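Local coordinates for ABC-type phosphate transport system, periplasmic component (Lactobacillus brevis, PDB 4ECF), which binds phosphate and probably hands it, as the solute-binding component, to an ABC transporter that imports it across the cytoplasmic membrane, at residues A[93-98]-A[183-189]; A[3-7]-A[219-223]; A[57-61]-A[132-136]; A[101-107]-A[142-148]. All blocks are in the same frame, centred on the assembly; numbering follows the deposited sequence.

Contact 1 (A[93-98]-A[183-189]); sequences VKNLST and QALSLNH. With EDO (1,2-ethanediol), chain F.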
loop_
_atom_site.group_PDB
_atom_site.type_symbol
_atom_site.label_atom_id
_atom_site.label_comp_id
_atom_site.label_asym_id
_atom_site.label_seq_id
_atom_site.Cartn_x
_atom_site.Cartn_y
_atom_site.Cartn_z
ATOM N N VAL A 93 23.011 1.737 -6.161
ATOM C CA VAL A 93 22.803 0.716 -5.140
ATOM C C VAL A 93 21.503 -0.026 -5.370
ATOM O O VAL A 93 20.524 0.505 -5.944
ATOM C CB VAL A 93 22.811 1.256 -3.692
ATOM C CG1 VAL A 93 24.055 2.120 -3.437
ATOM C CG2 VAL A 93 21.556 2.042 -3.434
ATOM N N LYS A 94 21.505 -1.262 -4.893
ATOM C CA LYS A 94 20.378 -2.170 -4.979
ATOM C C LYS A 94 19.932 -2.715 -3.623
ATOM O O LYS A 94 18.940 -3.447 -3.544
ATOM C CB LYS A 94 20.727 -3.335 -5.924
ATOM C CG LYS A 94 20.872 -2.877 -7.372
ATOM C CD LYS A 94 20.829 -4.014 -8.367
ATOM C CE LYS A 94 21.176 -3.485 -9.757
ATOM N NZ LYS A 94 20.297 -4.073 -10.805
ATOM N N ASN A 95 20.643 -2.330 -2.564
ATOM C CA ASN A 95 20.406 -2.824 -1.222
ATOM C C ASN A 95 20.791 -1.743 -0.233
ATOM O O ASN A 95 21.707 -0.968 -0.506
ATOM C CB ASN A 95 21.248 -4.060 -0.901
ATOM C CG ASN A 95 21.020 -4.578 0.515
ATOM O OD1 ASN A 95 19.965 -5.164 0.820
ATOM N ND2 ASN A 95 22.002 -4.282 1.423
ATOM N N LEU A 96 20.049 -1.690 0.873
ATOM C CA LEU A 96 20.434 -0.904 2.073
ATOM C C LEU A 96 20.195 -1.726 3.321
ATOM O O LEU A 96 19.300 -2.578 3.338
ATOM C CB LEU A 96 19.600 0.387 2.178
ATOM C CG LEU A 96 19.814 1.438 1.096
ATOM C CD1 LEU A 96 18.721 2.515 1.232
ATOM C CD2 LEU A 96 21.180 2.088 1.075
ATOM N N SER A 97 20.997 -1.505 4.369
ATOM C CA SER A 97 20.629 -2.056 5.676
ATOM C C SER A 97 19.499 -1.195 6.265
ATOM O O SER A 97 19.279 -0.060 5.803
ATOM C CB SER A 97 21.775 -2.021 6.668
ATOM O OG SER A 97 22.163 -0.682 6.956
ATOM N N THR A 98 18.831 -1.693 7.306
ATOM C CA THR A 98 17.844 -0.879 8.024
ATOM C C THR A 98 18.482 0.445 8.523
ATOM O O THR A 98 17.884 1.515 8.366
ATOM C CB THR A 98 17.223 -1.658 9.178
ATOM O OG1 THR A 98 16.390 -2.693 8.655
ATOM C CG2 THR A 98 16.386 -0.755 10.115
ATOM N N GLN A 183 13.932 1.080 -9.551
ATOM C CA GLN A 183 14.645 -0.035 -8.952
ATOM C C GLN A 183 14.160 -0.243 -7.527
ATOM O O GLN A 183 14.315 0.651 -6.701
ATOM C CB GLN A 183 16.162 0.225 -8.996
ATOM C CG GLN A 183 17.022 -0.690 -8.114
ATOM C CD GLN A 183 17.226 -2.050 -8.742
ATOM O OE1 GLN A 183 17.896 -2.151 -9.761
ATOM N NE2 GLN A 183 16.664 -3.112 -8.128
ATOM N N ALA A 184 13.558 -1.399 -7.235
ATOM C CA ALA A 184 13.227 -1.796 -5.855
ATOM C C ALA A 184 14.494 -2.163 -5.128
ATOM O O ALA A 184 15.352 -2.865 -5.661
ATOM C CB ALA A 184 12.267 -3.003 -5.803
ATOM N N LEU A 185 14.611 -1.712 -3.895
ATOM C CA LEU A 185 15.713 -2.121 -3.056
ATOM C C LEU A 185 15.420 -3.338 -2.206
ATOM O O LEU A 185 14.334 -3.450 -1.598
ATOM C CB LEU A 185 16.102 -0.978 -2.094
ATOM C CG LEU A 185 16.593 0.320 -2.703
ATOM C CD1 LEU A 185 16.930 1.350 -1.633
ATOM C CD2 LEU A 185 17.772 0.149 -3.660
ATOM N N SER A 186 16.435 -4.193 -2.077
ATOM C CA SER A 186 16.497 -5.161 -1.010
ATOM C C SER A 186 16.866 -4.371 0.259
ATOM O O SER A 186 17.490 -3.294 0.153
ATOM C CB SER A 186 17.552 -6.235 -1.312
ATOM O OG SER A 186 17.113 -7.093 -2.376
ATOM N N LEU A 187 16.492 -4.914 1.415
ATOM C CA LEU A 187 16.840 -4.348 2.736
ATOM C C LEU A 187 17.468 -5.462 3.555
ATOM O O LEU A 187 16.862 -6.569 3.684
ATOM C CB LEU A 187 15.618 -3.782 3.456
ATOM C CG LEU A 187 14.990 -2.616 2.758
ATOM C CD1 LEU A 187 13.675 -2.222 3.447
ATOM C CD2 LEU A 187 15.970 -1.457 2.808
ATOM N N ASN A 188 18.649 -5.217 4.103
ATOM C CA ASN A 188 19.408 -6.235 4.835
ATOM C C ASN A 188 19.626 -7.500 3.987
ATOM O O ASN A 188 19.618 -8.636 4.484
ATOM C CB ASN A 188 18.641 -6.547 6.145
ATOM C CG ASN A 188 18.327 -5.289 6.910
ATOM O OD1 ASN A 188 19.246 -4.528 7.303
ATOM N ND2 ASN A 188 17.051 -4.997 7.067
ATOM N N HIS A 189 19.765 -7.284 2.692
ATOM C CA HIS A 189 19.905 -8.335 1.695
ATOM C C HIS A 189 18.770 -9.337 1.691
ATOM O O HIS A 189 18.931 -10.449 1.154
ATOM C CB HIS A 189 21.301 -8.997 1.837
ATOM C CG HIS A 189 22.427 -8.110 1.361
ATOM N ND1 HIS A 189 22.585 -7.782 0.057
ATOM C CD2 HIS A 189 23.435 -7.471 2.052
ATOM C CE1 HIS A 189 23.628 -6.983 -0.086
ATOM N NE2 HIS A 189 24.172 -6.780 1.146
HETATM C C1 EDO F . 14.004 -6.701 5.419
HETATM O O1 EDO F . 14.724 -6.644 6.673
HETATM C C2 EDO F . 12.857 -5.701 5.327
HETATM O O2 EDO F . 11.885 -5.876 6.356
#
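Asn95, paired in parallel with Ser186 where strand 95-96 meets strand 183-187, reaches across to His189. Its CG lies anti to the backbone N (chi1 179°), which carries the amide away from its own strand and against one face of the imidazole. From CB outward, CB lies 3.9 Å from CE1 of His189, and CG faces ND1 and CE1 of the ring. OD1 accepts a hydrogen bond from the backbone N of His189 at 2.8 Å, and ND2 lies over the ring centre, 3.3 Å from its plane. Amide and ring planes are 11° apart, a true amide-on-ring stack, for which a flat, polar asparagine is well suited.

The backbones bond alternately: Ser186 N to Lys94 O, Leu96 N to Ser186 O, and Asn188 N to Leu96 O. Asn188 then closes the end of the pairing with both sides of its amide. Its OD1 accepts from Thr98 N at 2.9 Å, and its ND2 gives a nearly straight bond (169°) to Thr98 OG1, also 2.9 Å. ND2 has a second acceptor in O1 of an ethanediol, probably from the crystallisation liquor.

On the other face Leu96 CD1 meets Leu185 CD1 at 3.6 Å, branched aliphatic ends filling a buried layer. Leu96 and Leu187 both pack on Leu101 of helix 98-105, whose N-cap is Ser97, while Leu185 and Leu187 also touch strand 73-87, the antiparallel neighbour of 183-187.

Contact 2 (A[3-7]-A[219-223]); sequences GESIT and LTKAF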
loop_
_atom_site.group_PDB
_atom_site.type_symbol
_atom_site.label_atom_id
_atom_site.label_comp_id
_atom_site.label_asym_id
_atom_site.label_seq_id
_atom_site.Cartn_x
_atom_site.Cartn_y
_atom_site.Cartn_z
ATOM N N GLY A 3 -29.662 0.874 -13.654
ATOM C CA GLY A 3 -28.712 -0.037 -13.023
ATOM C C GLY A 3 -28.338 0.370 -11.604
ATOM O O GLY A 3 -28.884 1.312 -11.053
ATOM N N GLU A 4 -27.413 -0.379 -11.024
ATOM C CA GLU A 4 -26.980 -0.225 -9.644
ATOM C C GLU A 4 -25.560 0.231 -9.701
ATOM O O GLU A 4 -24.726 -0.400 -10.338
ATOM C CB GLU A 4 -26.967 -1.557 -8.888
ATOM C CG GLU A 4 -28.271 -2.130 -8.403
ATOM C CD GLU A 4 -28.017 -3.471 -7.719
ATOM O OE1 GLU A 4 -27.468 -4.372 -8.370
ATOM O OE2 GLU A 4 -28.347 -3.628 -6.534
ATOM N N SER A 5 -25.268 1.306 -8.968
ATOM C CA SER A 5 -23.952 1.895 -8.911
ATOM C C SER A 5 -23.471 1.994 -7.470
ATOM O O SER A 5 -24.243 2.243 -6.547
ATOM C CB SER A 5 -23.943 3.302 -9.498
ATOM O OG SER A 5 -24.376 3.286 -10.844
ATOM N N ILE A 6 -22.177 1.807 -7.289
ATOM C CA ILE A 6 -21.497 2.079 -6.002
ATOM C C ILE A 6 -20.152 2.774 -6.293
ATOM O O ILE A 6 -19.629 2.700 -7.402
ATOM C CB ILE A 6 -21.245 0.818 -5.141
ATOM C CG1 ILE A 6 -20.211 -0.119 -5.843
ATOM C CG2 ILE A 6 -22.567 0.130 -4.740
ATOM C CD1 ILE A 6 -19.766 -1.337 -4.992
ATOM N N THR A 7 -19.589 3.408 -5.258
ATOM C CA THR A 7 -18.318 4.103 -5.319
ATOM C C THR A 7 -17.414 3.713 -4.141
ATOM O O THR A 7 -17.842 3.694 -2.971
ATOM C CB THR A 7 -18.528 5.599 -5.372
ATOM O OG1 THR A 7 -19.313 5.955 -6.534
ATOM C CG2 THR A 7 -17.219 6.376 -5.427
ATOM N N LEU A 219 -25.305 -4.073 -3.895
ATOM C CA LEU A 219 -24.105 -4.243 -4.727
ATOM C C LEU A 219 -22.830 -4.117 -3.920
ATOM O O LEU A 219 -21.852 -4.846 -4.196
ATOM C CB LEU A 219 -24.113 -3.240 -5.892
ATOM C CG LEU A 219 -22.908 -3.226 -6.851
ATOM C CD1 LEU A 219 -22.658 -4.629 -7.377
ATOM C CD2 LEU A 219 -23.134 -2.179 -7.975
ATOM N N THR A 220 -22.806 -3.235 -2.913
ATOM C CA THR A 220 -21.659 -3.141 -2.034
ATOM C C THR A 220 -21.324 -4.482 -1.415
ATOM O O THR A 220 -20.161 -4.929 -1.457
ATOM C CB THR A 220 -21.867 -2.082 -0.923
ATOM O OG1 THR A 220 -22.178 -0.817 -1.527
ATOM C CG2 THR A 220 -20.604 -1.986 -0.033
ATOM N N LYS A 221 -22.336 -5.136 -0.858
ATOM C CA LYS A 221 -22.157 -6.443 -0.216
ATOM C C LYS A 221 -21.713 -7.486 -1.245
ATOM O O LYS A 221 -20.743 -8.241 -0.992
ATOM C CB LYS A 221 -23.464 -6.883 0.455
ATOM C CG LYS A 221 -23.435 -8.286 1.039
ATOM C CD LYS A 221 -24.790 -8.597 1.657
ATOM C CE LYS A 221 -24.914 -9.989 2.254
ATOM N NZ LYS A 221 -24.055 -10.176 3.472
ATOM N N ALA A 222 -22.391 -7.512 -2.391
ATOM C CA ALA A 222 -22.077 -8.475 -3.421
ATOM C C ALA A 222 -20.660 -8.347 -3.944
ATOM O O ALA A 222 -19.968 -9.343 -4.140
ATOM C CB ALA A 222 -23.084 -8.404 -4.568
ATOM N N PHE A 223 -20.210 -7.111 -4.172
ATOM C CA PHE A 223 -18.871 -6.907 -4.665
ATOM C C PHE A 223 -17.810 -7.340 -3.648
ATOM O O PHE A 223 -16.804 -7.972 -4.011
ATOM C CB PHE A 223 -18.684 -5.446 -5.031
ATOM C CG PHE A 223 -17.310 -5.092 -5.512
ATOM C CD1 PHE A 223 -16.747 -5.741 -6.592
ATOM C CD2 PHE A 223 -16.613 -4.051 -4.927
ATOM C CE1 PHE A 223 -15.501 -5.391 -7.056
ATOM C CE2 PHE A 223 -15.375 -3.689 -5.400
ATOM C CZ PHE A 223 -14.816 -4.359 -6.464
HETATM O O HOH W 1 -27.132 -2.047 -4.567
#
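This is a strand-on-helix packing contact at the far end of one lobe of the periplasmic binding protein fold, where helix 218-228 lies against strand 4-10 of the mixed sheet of this alpha/beta fold. The axes of the short pieces 4-7 and 219-223 pass 9.0 Å apart at 70°, and apolar side chains fill the gap.

Ile6 supplies most of the strand's surface. Its CG1 stands between the backbone N and the carbonyl carbon (chi1 67°), which leaves both branches facing the helix. CG2 lies 3.9 Å from Leu219 CB and 3.4 Å from Thr220 OG1, while CD1 lies against the near side of the helix, 4.2 Å from Phe223 CD2. A beta-branched residue suits this place, since it favours the extended backbone and offers two arms to the helix. Leu219 answers by sending CD2 toward the strand, to within 3.4 Å of Glu4 O. Phe223, one turn on, is shared with Ile34 of strand 32-39 and Val18 of helix 15-28, so the helix is wedged among several elements.

Toward the N-terminal end of the helix the chemistry turns polar. Glu4 extends its carboxylate beside the first turn, where a single water accepts from Leu219 N and donates to Glu4 OE2, 2.8 Å from each atom.

Contact 3 (A[57-61]-A[132-136]); sequences NSDLF and GTRAT. With PO4 (phosphate ion), chain B.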
loop_
_atom_site.group_PDB
_atom_site.type_symbol
_atom_site.label_atom_id
_atom_site.label_comp_id
_atom_site.label_asym_id
_atom_site.label_seq_id
_atom_site.Cartn_x
_atom_site.Cartn_y
_atom_site.Cartn_z
ATOM N N ASN A 57 -11.420 2.371 0.923
ATOM C CA ASN A 57 -10.274 1.503 0.655
ATOM C C ASN A 57 -9.124 1.942 1.541
ATOM O O ASN A 57 -8.712 3.111 1.458
ATOM C CB ASN A 57 -9.875 1.665 -0.815
ATOM C CG ASN A 57 -10.940 1.205 -1.815
ATOM O OD1 ASN A 57 -11.896 0.472 -1.484
ATOM N ND2 ASN A 57 -10.782 1.645 -3.047
ATOM N N SER A 58 -8.583 1.026 2.341
ATOM C CA SER A 58 -7.594 1.390 3.345
ATOM C C SER A 58 -6.487 0.328 3.474
ATOM O O SER A 58 -6.775 -0.877 3.502
ATOM C CB SER A 58 -8.271 1.553 4.685
ATOM O OG SER A 58 -7.372 1.850 5.757
ATOM N N ASP A 59 -5.256 0.790 3.637
ATOM C CA ASP A 59 -4.123 -0.078 4.023
ATOM C C ASP A 59 -3.959 -0.237 5.509
ATOM O O ASP A 59 -3.068 -0.978 5.956
ATOM C CB ASP A 59 -2.767 0.476 3.482
ATOM C CG ASP A 59 -2.852 0.962 2.077
ATOM O OD1 ASP A 59 -3.434 0.283 1.226
ATOM O OD2 ASP A 59 -2.247 2.031 1.799
ATOM N N LEU A 60 -4.769 0.465 6.286
ATOM C CA LEU A 60 -4.652 0.497 7.740
ATOM C C LEU A 60 -5.958 0.040 8.411
ATOM O O LEU A 60 -7.068 0.189 7.855
ATOM C CB LEU A 60 -4.310 1.909 8.240
ATOM C CG LEU A 60 -3.064 2.550 7.635
ATOM C CD1 LEU A 60 -2.892 3.985 8.171
ATOM C CD2 LEU A 60 -1.795 1.686 7.870
ATOM N N PHE A 61 -5.859 -0.457 9.630
ATOM C CA PHE A 61 -7.062 -0.593 10.470
ATOM C C PHE A 61 -7.637 0.796 10.763
ATOM O O PHE A 61 -6.856 1.762 10.951
ATOM C CB PHE A 61 -6.746 -1.367 11.754
ATOM C CG PHE A 61 -6.526 -2.836 11.522
ATOM C CD1 PHE A 61 -5.293 -3.317 11.098
ATOM C CD2 PHE A 61 -7.538 -3.741 11.727
ATOM C CE1 PHE A 61 -5.081 -4.669 10.894
ATOM C CE2 PHE A 61 -7.338 -5.102 11.515
ATOM C CZ PHE A 61 -6.095 -5.560 11.115
ATOM N N GLY A 132 -1.403 5.382 3.672
ATOM C CA GLY A 132 -1.225 4.163 4.404
ATOM C C GLY A 132 0.108 3.514 4.090
ATOM O O GLY A 132 0.727 2.853 4.960
ATOM N N THR A 133 0.589 3.768 2.877
ATOM C CA THR A 133 1.957 3.328 2.473
ATOM C C THR A 133 2.991 4.005 3.375
ATOM O O THR A 133 3.906 3.336 3.914
ATOM C CB THR A 133 2.243 3.646 1.011
ATOM O OG1 THR A 133 1.210 3.071 0.173
ATOM C CG2 THR A 133 3.577 2.979 0.637
ATOM N N ARG A 134 2.859 5.310 3.529
ATOM C CA ARG A 134 3.777 6.030 4.365
ATOM C C ARG A 134 3.740 5.535 5.837
ATOM O O ARG A 134 4.782 5.307 6.425
ATOM C CB ARG A 134 3.559 7.531 4.302
ATOM C CG ARG A 134 4.461 8.306 5.263
ATOM C CD ARG A 134 4.362 9.788 5.031
ATOM N NE ARG A 134 5.206 10.490 5.999
ATOM C CZ ARG A 134 5.502 11.776 5.908
ATOM N NH1 ARG A 134 5.053 12.477 4.899
ATOM N NH2 ARG A 134 6.280 12.340 6.823
ATOM N N ALA A 135 2.539 5.348 6.412
ATOM C CA ALA A 135 2.435 4.867 7.785
ATOM C C ALA A 135 3.107 3.520 7.968
ATOM O O ALA A 135 3.813 3.277 8.937
ATOM C CB ALA A 135 0.976 4.833 8.224
ATOM N N THR A 136 2.881 2.630 7.001
ATOM C CA THR A 136 3.416 1.261 7.076
ATOM C C THR A 136 4.918 1.283 6.939
ATOM O O THR A 136 5.645 0.592 7.672
ATOM C CB THR A 136 2.748 0.357 6.000
ATOM O OG1 THR A 136 1.335 0.339 6.242
ATOM C CG2 THR A 136 3.269 -1.056 6.141
HETATM P P PO4 B . -2.022 4.893 0.151
HETATM O O1 PO4 B . -0.535 5.080 0.428
HETATM O O2 PO4 B . -2.879 5.112 1.345
HETATM O O3 PO4 B . -2.488 5.706 -1.025
HETATM O O4 PO4 B . -2.257 3.377 -0.325
#
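Phosphate O1 is gripped twice by Thr133, whose OG1 donates to it at 2.7 Å and whose backbone N donates at 3.0 Å. A neighbouring oxygen, O2, accepts from Gly132 N at 2.8 Å along a fairly straight line (167°). Both amides belong to the first turn of helix 132-140, so the anion also sits where the helix dipole would probably favour it. Threonine suits the spot because chi1 of -55° sets OG1 on the same oxygen as its own N-H.

From the other segment Asp59 comes up with OD2 2.5 Å from phosphate O4, so close for two oxygens that an acid group probably holds a proton there; its OD1 is bonded to Ser11 OG. Gly132, having no side chain, lets the acid lie against the helix, with Asp59 OD2 3.5 Å from Gly132 CA.

This is the cleft of the periplasmic binding protein fold, where such proteins hold their ligand; strand 55-58 leads in from one side and the helix N-terminus from the other. Ser11, Thr12, Thr41, Ser131, Arg127 and Ala13 complete the phosphate site.

Behind it, Leu60 covers the helix with its branched end: CD1 lies 4.0 Å from Ala135 CB, and CD2 slides past Thr136 OG1 at 3.8 Å. That hydroxyl is turned back on Gly132 O, which also accepts a hydrogen bond from Thr136 N on the opposite face of its carbonyl plane.

Contact 4 (A[101-107]-A[142-148]); sequences LIKIFTG and LANHRSK. With EDO (1,2-ethanediol), chain L.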
loop_
_atom_site.group_PDB
_atom_site.type_symbol
_atom_site.label_atom_id
_atom_site.label_comp_id
_atom_site.label_asym_id
_atom_site.label_seq_id
_atom_site.Cartn_x
_atom_site.Cartn_y
_atom_site.Cartn_z
ATOM N N LEU A 101 18.903 2.847 5.683
ATOM C CA LEU A 101 17.612 3.358 5.246
ATOM C C LEU A 101 17.096 4.455 6.191
ATOM O O LEU A 101 16.600 5.517 5.745
ATOM C CB LEU A 101 16.623 2.204 5.133
ATOM C CG LEU A 101 15.241 2.604 4.604
ATOM C CD1 LEU A 101 15.229 2.947 3.106
ATOM C CD2 LEU A 101 14.245 1.483 4.855
ATOM N N ILE A 102 17.240 4.232 7.492
ATOM C CA ILE A 102 16.767 5.187 8.495
ATOM C C ILE A 102 17.578 6.468 8.370
ATOM O O ILE A 102 17.041 7.559 8.336
ATOM C CB ILE A 102 16.869 4.624 9.897
ATOM C CG1 ILE A 102 15.790 3.571 10.126
ATOM C CG2 ILE A 102 16.715 5.726 10.950
ATOM C CD1 ILE A 102 15.992 2.680 11.338
ATOM N N LYS A 103 18.885 6.313 8.257
ATOM C CA LYS A 103 19.779 7.468 8.161
ATOM C C LYS A 103 19.475 8.255 6.908
ATOM O O LYS A 103 19.634 9.471 6.909
ATOM C CB LYS A 103 21.252 7.067 8.231
ATOM C CG LYS A 103 21.694 6.660 9.640
ATOM C CD LYS A 103 23.174 6.303 9.624
ATOM C CE LYS A 103 23.747 6.170 11.009
ATOM N NZ LYS A 103 25.216 5.965 10.865
ATOM N N ILE A 104 19.114 7.592 5.816
ATOM C CA ILE A 104 18.737 8.340 4.601
ATOM C C ILE A 104 17.450 9.128 4.792
ATOM O O ILE A 104 17.388 10.318 4.471
ATOM C CB ILE A 104 18.696 7.409 3.355
ATOM C CG1 ILE A 104 20.147 7.016 3.005
ATOM C CG2 ILE A 104 17.937 8.052 2.170
ATOM C CD1 ILE A 104 20.311 5.961 1.928
ATOM N N PHE A 105 16.414 8.477 5.293
ATOM C CA PHE A 105 15.108 9.147 5.442
ATOM C C PHE A 105 15.082 10.216 6.542
ATOM O O PHE A 105 14.266 11.138 6.473
ATOM C CB PHE A 105 13.978 8.118 5.576
ATOM C CG PHE A 105 13.425 7.680 4.237
ATOM C CD1 PHE A 105 12.414 8.407 3.632
ATOM C CD2 PHE A 105 13.992 6.634 3.528
ATOM C CE1 PHE A 105 11.919 8.035 2.372
ATOM C CE2 PHE A 105 13.516 6.259 2.285
ATOM C CZ PHE A 105 12.485 6.981 1.696
ATOM N N THR A 106 15.974 10.104 7.525
ATOM C CA THR A 106 16.119 11.155 8.525
ATOM C C THR A 106 17.041 12.282 8.116
ATOM O O THR A 106 17.190 13.270 8.881
ATOM C CB THR A 106 16.549 10.595 9.879
ATOM O OG1 THR A 106 17.826 10.015 9.729
ATOM C CG2 THR A 106 15.500 9.589 10.393
ATOM N N GLY A 107 17.754 12.143 6.993
ATOM C CA GLY A 107 18.675 13.186 6.534
ATOM C C GLY A 107 20.088 13.127 7.081
ATOM O O GLY A 107 20.877 14.050 6.877
ATOM N N LEU A 142 11.209 1.969 8.875
ATOM C CA LEU A 142 12.021 2.989 9.576
ATOM C C LEU A 142 12.013 2.886 11.119
ATOM O O LEU A 142 12.452 3.831 11.798
ATOM C CB LEU A 142 11.630 4.392 9.113
ATOM C CG LEU A 142 11.635 4.705 7.609
ATOM C CD1 LEU A 142 11.280 6.189 7.386
ATOM C CD2 LEU A 142 12.976 4.443 6.976
ATOM N N ALA A 143 11.514 1.792 11.687
ATOM C CA ALA A 143 11.493 1.629 13.158
ATOM C C ALA A 143 10.887 2.853 13.877
ATOM O O ALA A 143 11.381 3.326 14.901
ATOM C CB ALA A 143 12.874 1.278 13.713
ATOM N N ASN A 144 9.796 3.359 13.295
ATOM C CA ASN A 144 9.059 4.514 13.797
ATOM C C ASN A 144 9.797 5.863 13.757
ATOM O O ASN A 144 9.326 6.820 14.349
ATOM C CB ASN A 144 8.475 4.237 15.198
ATOM C CG ASN A 144 7.505 3.078 15.202
ATOM O OD1 ASN A 144 7.671 2.112 15.949
ATOM N ND2 ASN A 144 6.495 3.173 14.381
ATOM N N HIS A 145 10.913 5.952 13.045
ATOM C CA HIS A 145 11.505 7.249 12.745
ATOM C C HIS A 145 10.624 8.040 11.789
ATOM O O HIS A 145 10.015 7.497 10.870
ATOM C CB HIS A 145 12.894 7.087 12.177
ATOM C CG HIS A 145 13.910 6.659 13.186
ATOM N ND1 HIS A 145 14.710 7.549 13.830
ATOM C CD2 HIS A 145 14.200 5.406 13.728
ATOM C CE1 HIS A 145 15.513 6.878 14.693
ATOM N NE2 HIS A 145 15.194 5.582 14.652
ATOM N N ARG A 146 10.528 9.337 12.042
ATOM C CA ARG A 146 9.859 10.305 11.150
ATOM C C ARG A 146 10.799 10.730 10.050
ATOM O O ARG A 146 12.000 10.913 10.289
ATOM C CB ARG A 146 9.478 11.578 11.915
ATOM C CG ARG A 146 8.436 11.369 13.008
ATOM C CD ARG A 146 7.079 10.980 12.443
ATOM N NE ARG A 146 7.012 9.550 12.136
ATOM C CZ ARG A 146 6.547 8.606 12.956
ATOM N NH1 ARG A 146 6.065 8.887 14.168
ATOM N NH2 ARG A 146 6.567 7.355 12.547
ATOM N N SER A 147 10.267 10.889 8.836
ATOM C CA SER A 147 11.058 11.328 7.708
ATOM C C SER A 147 11.435 12.802 7.862
ATOM O O SER A 147 10.657 13.588 8.421
ATOM C CB SER A 147 10.251 11.100 6.421
ATOM O OG SER A 147 9.871 9.739 6.329
ATOM N N LYS A 148 12.618 13.141 7.385
ATOM C CA LYS A 148 13.015 14.490 7.087
ATOM C C LYS A 148 11.957 15.111 6.126
ATOM O O LYS A 148 11.469 14.438 5.248
ATOM C CB LYS A 148 14.382 14.395 6.382
ATOM C CG LYS A 148 15.025 15.722 5.956
ATOM C CD LYS A 148 16.293 15.465 5.139
ATOM C CE LYS A 148 16.796 16.661 4.335
ATOM N NZ LYS A 148 18.130 16.365 3.696
HETATM C C1 EDO L . 12.586 -1.586 10.989
HETATM O O1 EDO L . 11.295 -1.035 11.360
HETATM C C2 EDO L . 13.047 -2.656 11.987
HETATM O O2 EDO L . 14.133 -2.215 12.824
HETATM O O HOH W 2 19.892 16.404 5.814
#
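Leu142 plugs the flank of helix 98-105, and the tight part of the contact is built around it. Its two methyls divide the helix surface between them: CD2 sits 3.8 Å from Leu101 CG, and CD1 lies 3.8 Å from Phe105 CB. Phe137 of helix 132-140 touches Leu101 and Leu142 and meets the Phe105 ring edge-to-face, so this side is a continuous apolar layer. A forked leucine suits it by filling the space between two residues one helical turn apart.

Outward from there the contact becomes sparser. Leu142 to His145 form a type I' beta turn, which brings the His145 imidazole back over Ile102. The methyl CG2 of Ile102 stands 3.7 Å above the ring centre, a CH-pi contact only 11° off the ring normal. Ile102 turns this methyl to the position opposite its backbone N, which directs it at the imidazole face. Ala143 is exposed, and its N makes a weak bond to an ethanediol, probably from the crystallisation liquor.

At the helix end, Gly107 turns back in a Schellman motif, with positive phi. Phe105 O accepts a hydrogen bond from Lys148 N at 2.7 Å. The extended Lys148 chain then runs past Gly107, its CD 3.6 Å from Gly107 CA, and a water joins Lys148 NZ to Gly107 O.

The chemistry therefore grades from apolar to polar: leucine and phenylalanine hold the buried side, whereas Phe105 O near the helix end is met by a backbone amide, and the carbonyl of Gly107 just beyond it by Lys148 through water; the lysine's positive charge probably suits the negative end of the helix dipole.

In the fold
Contact 3 lies nearest the chain's centre and is buried, with polar groups gathered about an anion. Contact 2, also buried, is almost wholly apolar and reaches the same sheet through the neighbouring strand: 4-10 lies next to 55-58. Contacts 1 and 4 lie on the opposite side of the chain's centre from contact 2, and each has a buried apolar side and an exposed polar one. These two meet at helix 98-105, whose apolar side serves both. Contact 1 depends chiefly on backbone and amide bonds, contact 4 on side-chain packing. Contacts 3 and 4 meet where Arg134 passes Ser147.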